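Local coordinates for protein Keto/oxoacid ferredoxin oxidoreductase, gamma subunit (PDB 3ON3) that probably acts as the gamma subunit of a 2-oxoacid:ferredoxin oxidoreductase, a complex that oxidatively decarboxylates 2-oxoacids and passes the electrons to ferredoxin, at residues N116-A121 with I129-V134; N123-E128 with R168-M173; Y6-S11 with S54-S59. All blocks are in the same frame, centred on the assembly; numbering follows the deposited sequence.

Contact 1: N116-A121 with I129-V134; sequences NIINTA and IVANIV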
loop_
_atom_site.group_PDB
_atom_site.type_symbol
_atom_site.label_atom_id
_atom_site.label_comp_id
_atom_site.label_asym_id
_atom_site.label_seq_id
_atom_site.Cartn_x
_atom_site.Cartn_y
_atom_site.Cartn_z
ATOM N N ASN B 116 25.058 -2.729 -3.952
ATOM C CA ASN B 116 24.397 -3.879 -4.548
ATOM C C ASN B 116 23.158 -4.316 -3.771
ATOM O O ASN B 116 23.112 -5.414 -3.234
ATOM C CB ASN B 116 25.386 -5.040 -4.702
ATOM C CG ASN B 116 25.981 -5.488 -3.376
ATOM O OD1 ASN B 116 25.930 -4.771 -2.368
ATOM N ND2 ASN B 116 26.554 -6.682 -3.372
ATOM N N ILE B 117 22.157 -3.444 -3.729
ATOM C CA ILE B 117 20.914 -3.701 -3.001
ATOM C C ILE B 117 20.276 -5.044 -3.329
ATOM O O ILE B 117 19.934 -5.826 -2.438
ATOM C CB ILE B 117 19.861 -2.616 -3.283
ATOM C CG1 ILE B 117 20.353 -1.252 -2.788
ATOM C CG2 ILE B 117 18.551 -2.975 -2.602
ATOM C CD1 ILE B 117 19.523 -0.052 -3.270
ATOM N N ILE B 118 20.087 -5.293 -4.614
ATOM C CA ILE B 118 19.387 -6.490 -5.052
ATOM C C ILE B 118 20.205 -7.733 -4.714
ATOM O O ILE B 118 19.675 -8.744 -4.269
ATOM C CB ILE B 118 19.057 -6.429 -6.569
ATOM C CG1 ILE B 118 17.746 -5.671 -6.799
ATOM C CG2 ILE B 118 18.861 -7.813 -7.114
ATOM C CD1 ILE B 118 17.862 -4.449 -7.642
ATOM N N ASN B 119 21.512 -7.631 -4.900
ATOM C CA ASN B 119 22.403 -8.756 -4.725
ATOM C C ASN B 119 22.691 -9.028 -3.262
ATOM O O ASN B 119 22.967 -10.159 -2.872
ATOM C CB ASN B 119 23.704 -8.494 -5.464
ATOM C CG ASN B 119 24.314 -9.752 -6.002
ATOM O OD1 ASN B 119 25.195 -10.342 -5.375
ATOM N ND2 ASN B 119 23.839 -10.188 -7.164
ATOM N N THR B 120 22.641 -7.979 -2.453
ATOM C CA THR B 120 22.667 -8.158 -1.010
ATOM C C THR B 120 21.504 -9.077 -0.626
ATOM O O THR B 120 21.706 -10.121 -0.006
ATOM C CB THR B 120 22.549 -6.819 -0.256
ATOM O OG1 THR B 120 23.741 -6.039 -0.458
ATOM C CG2 THR B 120 22.353 -7.070 1.240
ATOM N N ALA B 121 20.290 -8.693 -1.020
ATOM C CA ALA B 121 19.109 -9.495 -0.735
ATOM C C ALA B 121 19.284 -10.917 -1.248
ATOM O O ALA B 121 19.014 -11.888 -0.529
ATOM C CB ALA B 121 17.861 -8.852 -1.367
ATOM N N ILE B 129 13.614 -11.671 -3.124
ATOM C CA ILE B 129 12.410 -10.851 -3.007
ATOM C C ILE B 129 12.416 -9.813 -1.892
ATOM O O ILE B 129 11.567 -8.917 -1.878
ATOM C CB ILE B 129 11.137 -11.707 -2.814
ATOM C CG1 ILE B 129 11.316 -12.667 -1.641
ATOM C CG2 ILE B 129 10.780 -12.446 -4.097
ATOM C CD1 ILE B 129 10.146 -13.615 -1.450
ATOM N N VAL B 130 13.339 -9.922 -0.942
ATOM C CA VAL B 130 13.309 -8.962 0.151
ATOM C C VAL B 130 14.236 -7.792 -0.120
ATOM O O VAL B 130 14.587 -7.037 0.794
ATOM C CB VAL B 130 13.513 -9.611 1.547
ATOM C CG1 VAL B 130 12.379 -10.635 1.820
ATOM C CG2 VAL B 130 14.902 -10.240 1.682
ATOM N N ALA B 131 14.591 -7.621 -1.395
ATOM C CA ALA B 131 15.467 -6.518 -1.800
ATOM C C ALA B 131 14.880 -5.183 -1.372
ATOM O O ALA B 131 15.608 -4.287 -0.959
ATOM C CB ALA B 131 15.733 -6.548 -3.297
ATOM N N ASN B 132 13.556 -5.068 -1.440
ATOM C CA ASN B 132 12.865 -3.877 -0.949
ATOM C C ASN B 132 13.091 -3.607 0.539
ATOM O O ASN B 132 13.017 -2.464 0.966
ATOM C CB ASN B 132 11.364 -3.959 -1.237
ATOM C CG ASN B 132 10.699 -5.155 -0.572
ATOM O OD1 ASN B 132 11.318 -6.205 -0.363
ATOM N ND2 ASN B 132 9.430 -4.999 -0.233
ATOM N N ILE B 133 13.350 -4.661 1.315
ATOM C CA ILE B 133 13.602 -4.527 2.759
ATOM C C ILE B 133 15.019 -4.020 2.967
ATOM O O ILE B 133 15.252 -3.131 3.767
ATOM C CB ILE B 133 13.395 -5.865 3.549
ATOM C CG1 ILE B 133 12.005 -6.452 3.280
ATOM C CG2 ILE B 133 13.592 -5.660 5.063
ATOM C CD1 ILE B 133 10.854 -5.436 3.434
ATOM N N VAL B 134 15.956 -4.585 2.217
ATOM C CA VAL B 134 17.304 -4.028 2.146
ATOM C C VAL B 134 17.301 -2.528 1.860
ATOM O O VAL B 134 17.939 -1.753 2.567
ATOM C CB VAL B 134 18.145 -4.712 1.094
ATOM C CG1 VAL B 134 19.583 -4.146 1.130
ATOM C CG2 VAL B 134 18.149 -6.209 1.316
#
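A121 and A131 bring two successive helices, 117-125 and 131-143, against each other in a buried helix-helix packing within the pyruvate ferredoxin oxidoreductase family fold. Helix 117-125 leaves the edge strand 111-115 of the sheet, and after a short connection the chain returns into helix 131-143. No hydrogen bond crosses between N116-A121 and I129-V134; the interface is mainly apolar, with methyls also resting on backbone carbonyls. At its centre the small side chains let the backbones approach to 4.8 Å between the CA atoms of A121 and A131. A121 CB lies 3.4 Å from A131 CA, tighter than usual van der Waals contact, and 3.7 Å from A131 CB. I118 borders the alanine pair, its CG1 4.1 Å from A131 CB.

One turn further along the second helix, V134 reaches across with both branches. CG2, beside its own backbone N, lies 3.8 Å from A121 CB, whereas CG1 is swung anti to that N (chi1 -176°) and fits between I117 and T120. There it meets T120 CG2 at 4.0 Å, while the side chains of I117 and V134 run past each other in opposite directions. The T120 hydroxyl faces its own helix: N116 O accepts from both T120 N and T120 OG1, the hydroxyl standing above the carbonyl plane, and OG1 is also hydrogen-bonded to K177 NZ of helix 164-181. F115 touches both T120 and V134 from strand 111-115. I117 CG2 also rests on the backbone of the second helix, 3.6 Å from A131 O.

Contact 2: N123-E128 with R168-M173; sequences NDVGRE and RKAFQM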
loop_
_atom_site.group_PDB
_atom_site.type_symbol
_atom_site.label_atom_id
_atom_site.label_comp_id
_atom_site.label_asym_id
_atom_site.label_seq_id
_atom_site.Cartn_x
_atom_site.Cartn_y
_atom_site.Cartn_z
ATOM N N ASN B 123 22.113 -12.712 -2.392
ATOM C CA ASN B 123 23.262 -13.548 -2.028
ATOM C C ASN B 123 23.623 -13.569 -0.544
ATOM O O ASN B 123 24.009 -14.602 -0.010
ATOM C CB ASN B 123 24.487 -13.156 -2.856
ATOM C CG ASN B 123 24.421 -13.693 -4.270
ATOM O OD1 ASN B 123 24.376 -14.906 -4.485
ATOM N ND2 ASN B 123 24.413 -12.794 -5.244
ATOM N N ASP B 124 23.508 -12.425 0.113
ATOM C CA ASP B 124 23.869 -12.328 1.524
ATOM C C ASP B 124 22.749 -12.854 2.414
ATOM O O ASP B 124 22.981 -13.704 3.265
ATOM C CB ASP B 124 24.214 -10.883 1.892
ATOM C CG ASP B 124 25.328 -10.318 1.032
ATOM O OD1 ASP B 124 25.904 -11.086 0.240
ATOM O OD2 ASP B 124 25.628 -9.111 1.143
ATOM N N VAL B 125 21.535 -12.353 2.200
ATOM C CA VAL B 125 20.380 -12.801 2.957
ATOM C C VAL B 125 19.893 -14.149 2.427
ATOM O O VAL B 125 19.393 -14.983 3.183
ATOM C CB VAL B 125 19.235 -11.785 2.865
ATOM C CG1 VAL B 125 17.995 -12.307 3.587
ATOM C CG2 VAL B 125 19.671 -10.458 3.435
ATOM N N GLY B 126 20.048 -14.365 1.126
ATOM C CA GLY B 126 19.564 -15.579 0.497
ATOM C C GLY B 126 18.082 -15.576 0.144
ATOM O O GLY B 126 17.488 -16.640 -0.036
ATOM N N ARG B 127 17.481 -14.391 0.044
ATOM C CA ARG B 127 16.099 -14.270 -0.432
ATOM C C ARG B 127 15.869 -13.015 -1.283
ATOM O O ARG B 127 15.502 -11.948 -0.777
ATOM C CB ARG B 127 15.120 -14.307 0.740
ATOM C CG ARG B 127 13.678 -14.442 0.321
ATOM C CD ARG B 127 12.769 -14.678 1.521
ATOM N NE ARG B 127 11.465 -15.196 1.111
ATOM C CZ ARG B 127 11.284 -16.390 0.556
ATOM N NH1 ARG B 127 12.328 -17.187 0.339
ATOM N NH2 ARG B 127 10.064 -16.785 0.214
ATOM N N GLU B 128 16.081 -13.165 -2.587
ATOM C CA GLU B 128 16.003 -12.060 -3.538
ATOM C C GLU B 128 14.803 -11.114 -3.327
ATOM O O GLU B 128 14.955 -9.897 -3.362
ATOM C CB GLU B 128 15.986 -12.622 -4.968
ATOM C CG GLU B 128 16.410 -11.648 -6.046
ATOM C CD GLU B 128 16.308 -12.250 -7.444
ATOM O OE1 GLU B 128 16.889 -11.669 -8.385
ATOM O OE2 GLU B 128 15.643 -13.300 -7.599
ATOM N N ARG B 168 14.749 -9.348 9.193
ATOM C CA ARG B 168 15.591 -8.611 10.129
ATOM C C ARG B 168 16.996 -8.444 9.548
ATOM O O ARG B 168 17.548 -7.357 9.560
ATOM C CB ARG B 168 15.659 -9.306 11.499
ATOM C CG ARG B 168 16.927 -8.979 12.298
ATOM C CD ARG B 168 16.995 -7.534 12.799
ATOM N NE ARG B 168 18.340 -7.233 13.304
ATOM C CZ ARG B 168 18.678 -6.170 14.036
ATOM N NH1 ARG B 168 17.775 -5.270 14.389
ATOM N NH2 ARG B 168 19.936 -6.006 14.415
ATOM N N LYS B 169 17.561 -9.542 9.043
ATOM C CA LYS B 169 18.877 -9.532 8.415
ATOM C C LYS B 169 18.948 -8.587 7.205
ATOM O O LYS B 169 19.908 -7.826 7.050
ATOM C CB LYS B 169 19.293 -10.954 8.021
ATOM C CG LYS B 169 20.740 -11.073 7.534
ATOM C CD LYS B 169 21.098 -12.523 7.240
ATOM C CE LYS B 169 22.535 -12.661 6.767
ATOM N NZ LYS B 169 23.494 -12.176 7.808
ATOM N N ALA B 170 17.931 -8.629 6.355
ATOM C CA ALA B 170 17.881 -7.774 5.176
ATOM C C ALA B 170 17.864 -6.310 5.592
ATOM O O ALA B 170 18.569 -5.475 5.019
ATOM C CB ALA B 170 16.632 -8.102 4.322
ATOM N N PHE B 171 17.028 -6.005 6.573
ATOM C CA PHE B 171 16.896 -4.642 7.056
ATOM C C PHE B 171 18.220 -4.143 7.648
ATOM O O PHE B 171 18.676 -3.047 7.330
ATOM C CB PHE B 171 15.778 -4.574 8.098
ATOM C CG PHE B 171 15.729 -3.277 8.867
ATOM C CD1 PHE B 171 15.172 -2.135 8.298
ATOM C CD2 PHE B 171 16.206 -3.209 10.174
ATOM C CE1 PHE B 171 15.114 -0.940 9.012
ATOM C CE2 PHE B 171 16.158 -2.010 10.899
ATOM C CZ PHE B 171 15.610 -0.880 10.321
ATOM N N GLN B 172 18.824 -4.955 8.513
ATOM C CA GLN B 172 20.085 -4.601 9.167
ATOM C C GLN B 172 21.182 -4.364 8.130
ATOM O O GLN B 172 21.902 -3.378 8.190
ATOM C CB GLN B 172 20.502 -5.709 10.150
ATOM C CG GLN B 172 21.832 -5.475 10.837
ATOM C CD GLN B 172 21.908 -4.120 11.509
ATOM O OE1 GLN B 172 20.957 -3.665 12.129
ATOM N NE2 GLN B 172 23.042 -3.465 11.371
HETATM N N MSE B 173 21.281 -5.266 7.162
HETATM C CA MSE B 173 22.295 -5.167 6.123
HETATM C C MSE B 173 22.118 -3.978 5.193
HETATM O O MSE B 173 23.107 -3.346 4.798
HETATM C CB MSE B 173 22.369 -6.453 5.313
HETATM C CG MSE B 173 22.795 -7.656 6.135
HETATM SE SE MSE B 173 23.530 -9.082 5.018
HETATM C CE MSE B 173 25.198 -8.203 4.499
#
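V125, in the last turn of helix 117-125, packs on A170 of the C-terminal helix 164-181, a surface helix-helix contact between elements distant in sequence. The first helix has a wider pi-type turn at 123-125 and then gives way to G126, whose positive phi takes the chain out of helical geometry. V125 CG2 is the branch that does the touching: it sits 3.7 Å from A170 CA and 3.9 Å from A170 CB, with CG1 turned anti to the backbone N (chi1 176°). A170 is buried; I133 and V134 of helix 131-143 also lie against it.

Selenomethionine M173, one turn on, crosses the D124 side chain at about a right angle. Its SE lies 3.7 Å from D124 CB, and a bend at chi3 (70°) brings the terminal CE to 3.5 Å from D124 OD2. The same SE is 4.4 Å from V125 CG2, so it bridges the aspartate and the valine. K169 reaches toward the first helix, extended until its last torsion bends, with its CE 3.7 Å from D124 O.

No hydrogen bond or salt bridge joins the two segments. D124 OD2 instead pairs with K177, further along helix 164-181. The contact thus couples van der Waals packing with an ionic tie to the same helix, and the ammonium of K177 would probably favour the charged form of D124.

Contact 3: Y6-S11 with S54-S59; sequences YEIRFS and SEVIIS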
loop_
_atom_site.group_PDB
_atom_site.type_symbol
_atom_site.label_atom_id
_atom_site.label_comp_id
_atom_site.label_asym_id
_atom_site.label_seq_id
_atom_site.Cartn_x
_atom_site.Cartn_y
_atom_site.Cartn_z
ATOM N N TYR B 6 8.444 15.932 4.589
ATOM C CA TYR B 6 9.607 15.279 4.007
ATOM C C TYR B 6 9.116 14.130 3.147
ATOM O O TYR B 6 8.433 13.239 3.643
ATOM C CB TYR B 6 10.517 14.743 5.117
ATOM C CG TYR B 6 11.831 14.168 4.639
ATOM C CD1 TYR B 6 12.982 14.954 4.612
ATOM C CD2 TYR B 6 11.932 12.844 4.235
ATOM C CE1 TYR B 6 14.192 14.445 4.195
ATOM C CE2 TYR B 6 13.143 12.328 3.791
ATOM C CZ TYR B 6 14.273 13.132 3.781
ATOM O OH TYR B 6 15.490 12.633 3.360
ATOM N N GLU B 7 9.489 14.141 1.872
ATOM C CA GLU B 7 8.976 13.181 0.899
ATOM C C GLU B 7 10.012 12.191 0.366
ATOM O O GLU B 7 11.080 12.563 -0.115
ATOM C CB GLU B 7 8.333 13.910 -0.279
ATOM C CG GLU B 7 7.836 12.952 -1.371
ATOM C CD GLU B 7 7.072 13.644 -2.497
ATOM O OE1 GLU B 7 6.976 14.889 -2.500
ATOM O OE2 GLU B 7 6.564 12.928 -3.381
ATOM N N ILE B 8 9.668 10.916 0.425
ATOM C CA ILE B 8 10.543 9.884 -0.096
ATOM C C ILE B 8 9.809 9.165 -1.227
ATOM O O ILE B 8 8.595 8.959 -1.154
ATOM C CB ILE B 8 10.885 8.849 1.000
ATOM C CG1 ILE B 8 11.605 9.520 2.173
ATOM C CG2 ILE B 8 11.698 7.686 0.417
ATOM C CD1 ILE B 8 11.568 8.708 3.478
ATOM N N ARG B 9 10.535 8.776 -2.267
ATOM C CA ARG B 9 9.937 7.933 -3.282
ATOM C C ARG B 9 10.762 6.682 -3.465
ATOM O O ARG B 9 11.994 6.719 -3.444
ATOM C CB ARG B 9 9.777 8.682 -4.609
ATOM C CG ARG B 9 8.984 9.946 -4.457
ATOM C CD ARG B 9 8.697 10.605 -5.790
ATOM N NE ARG B 9 8.313 11.993 -5.575
ATOM C CZ ARG B 9 7.958 12.836 -6.535
ATOM N NH1 ARG B 9 7.923 12.427 -7.796
ATOM N NH2 ARG B 9 7.639 14.089 -6.227
ATOM N N PHE B 10 10.060 5.571 -3.613
ATOM C CA PHE B 10 10.697 4.292 -3.825
ATOM C C PHE B 10 10.339 3.909 -5.242
ATOM O O PHE B 10 9.167 3.668 -5.545
ATOM C CB PHE B 10 10.150 3.246 -2.849
ATOM C CG PHE B 10 10.286 3.626 -1.394
ATOM C CD1 PHE B 10 11.371 3.184 -0.648
ATOM C CD2 PHE B 10 9.326 4.418 -0.774
ATOM C CE1 PHE B 10 11.502 3.528 0.698
ATOM C CE2 PHE B 10 9.436 4.757 0.565
ATOM C CZ PHE B 10 10.528 4.312 1.309
ATOM N N SER B 11 11.332 3.882 -6.120
ATOM C CA SER B 11 11.053 3.562 -7.512
ATOM C C SER B 11 11.887 2.397 -8.016
ATOM O O SER B 11 12.938 2.067 -7.461
ATOM C CB SER B 11 11.193 4.795 -8.424
ATOM O OG SER B 11 12.518 5.302 -8.467
ATOM N N SER B 54 6.290 4.447 -5.699
ATOM C CA SER B 54 5.339 4.707 -4.632
ATOM C C SER B 54 5.914 5.854 -3.796
ATOM O O SER B 54 7.131 6.071 -3.777
ATOM C CB SER B 54 5.107 3.453 -3.790
ATOM O OG SER B 54 6.092 3.328 -2.776
ATOM N N GLU B 55 5.050 6.616 -3.143
ATOM C CA GLU B 55 5.504 7.804 -2.429
ATOM C C GLU B 55 5.151 7.760 -0.955
ATOM O O GLU B 55 4.159 7.138 -0.560
ATOM C CB GLU B 55 4.900 9.068 -3.032
ATOM C CG GLU B 55 5.378 9.397 -4.425
ATOM C CD GLU B 55 4.793 10.702 -4.919
ATOM O OE1 GLU B 55 4.182 11.421 -4.096
ATOM O OE2 GLU B 55 4.944 11.010 -6.121
ATOM N N VAL B 56 5.968 8.419 -0.143
ATOM C CA VAL B 56 5.615 8.624 1.252
ATOM C C VAL B 56 5.986 10.038 1.683
ATOM O O VAL B 56 7.060 10.550 1.362
ATOM C CB VAL B 56 6.213 7.533 2.207
ATOM C CG1 VAL B 56 7.712 7.412 2.026
ATOM C CG2 VAL B 56 5.867 7.841 3.674
ATOM N N ILE B 57 5.067 10.670 2.392
ATOM C CA ILE B 57 5.286 12.004 2.903
ATOM C C ILE B 57 5.062 11.945 4.398
ATOM O O ILE B 57 4.023 11.468 4.860
ATOM C CB ILE B 57 4.316 13.031 2.287
ATOM C CG1 ILE B 57 4.330 12.954 0.750
ATOM C CG2 ILE B 57 4.660 14.433 2.780
ATOM C CD1 ILE B 57 3.140 13.660 0.101
ATOM N N ILE B 58 6.058 12.409 5.142
ATOM C CA ILE B 58 6.055 12.337 6.597
ATOM C C ILE B 58 6.195 13.742 7.136
ATOM O O ILE B 58 6.853 14.589 6.534
ATOM C CB ILE B 58 7.224 11.447 7.078
ATOM C CG1 ILE B 58 6.976 9.992 6.665
ATOM C CG2 ILE B 58 7.475 11.588 8.586
ATOM C CD1 ILE B 58 8.243 9.160 6.644
ATOM N N SER B 59 5.568 14.007 8.269
ATOM C CA SER B 59 5.701 15.320 8.869
ATOM C C SER B 59 5.309 15.314 10.337
ATOM O O SER B 59 4.493 14.488 10.782
ATOM C CB SER B 59 4.871 16.340 8.096
ATOM O OG SER B 59 5.094 17.637 8.596
#
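Y6 and I58 begin an antiparallel ladder that joins strand 6-12 to strand 52-59 within the mixed sheet, the segment axes 4.7 Å apart.

Backbone bonds come in three reciprocal pairs, Y6 with I58, I8 with V56 and F10 with S54. The tightest include I8 N to V56 O at 2.8 Å, with an N-H...O angle of 166°. At the non-hydrogen-bonded pairs between them, CA-H groups approach carbonyl oxygens, as in E7 CA to V56 O at 3.3 Å.

Charged side chains gather on the face bearing E7, R9 and E55. R9 and E55 lie side by side, pointing the same way, with their guanidinium and carboxylate planes stacked 23° apart. E55 OE2 is over the guanidinium face, 3.6 Å from R9 NE, so this salt bridge is charge alone; OE2 also pairs with K53. R9 NE and E7 OE2 form a salt bridge at 3.0 Å, weak as a hydrogen bond, and R9 NH1 pairs with D88. These cations probably offset the close approach of E7 OE2 to E55 OE1, 2.9 Å.

The face bearing I8, F10 and V56 is mainly apolar, though S54 OG on it is hydrogen-bonded to L18 O. V56 CG1, held between its backbone N and carbonyl carbon (chi1 54°), touches I8 CB at 3.6 Å and the edge of the F10 ring at CE2, 3.5 Å away.

M25 of helix 18-32 packs on I8, F10 and I58 here. Strand 36-43 flanks 52-59, while strand 71-76 pairs with 6-12 on its other side.

Contact 3 comes first along the chain and is complete before contact 1 opens; it lies in the antiparallel part of the sheet, on the opposite side of the chain's centre from the other two. Its centre is about 19 Å from that of contact 1 and about 23 Å from that of contact 2, with no direct touch. Contacts 1 and 2 are about 7 Å apart between centres and share helix 117-125. Their segments alternate in sequence, joined by a probable hydrogen bond from R127 N to A121 O and by I133 CG2 packing on F171 N. Helix 117-125 therefore meets both helix 131-143 and helix 164-181, forming a helical cluster beside edge strand 111-115, whereas contact 3 knits strands within the sheet.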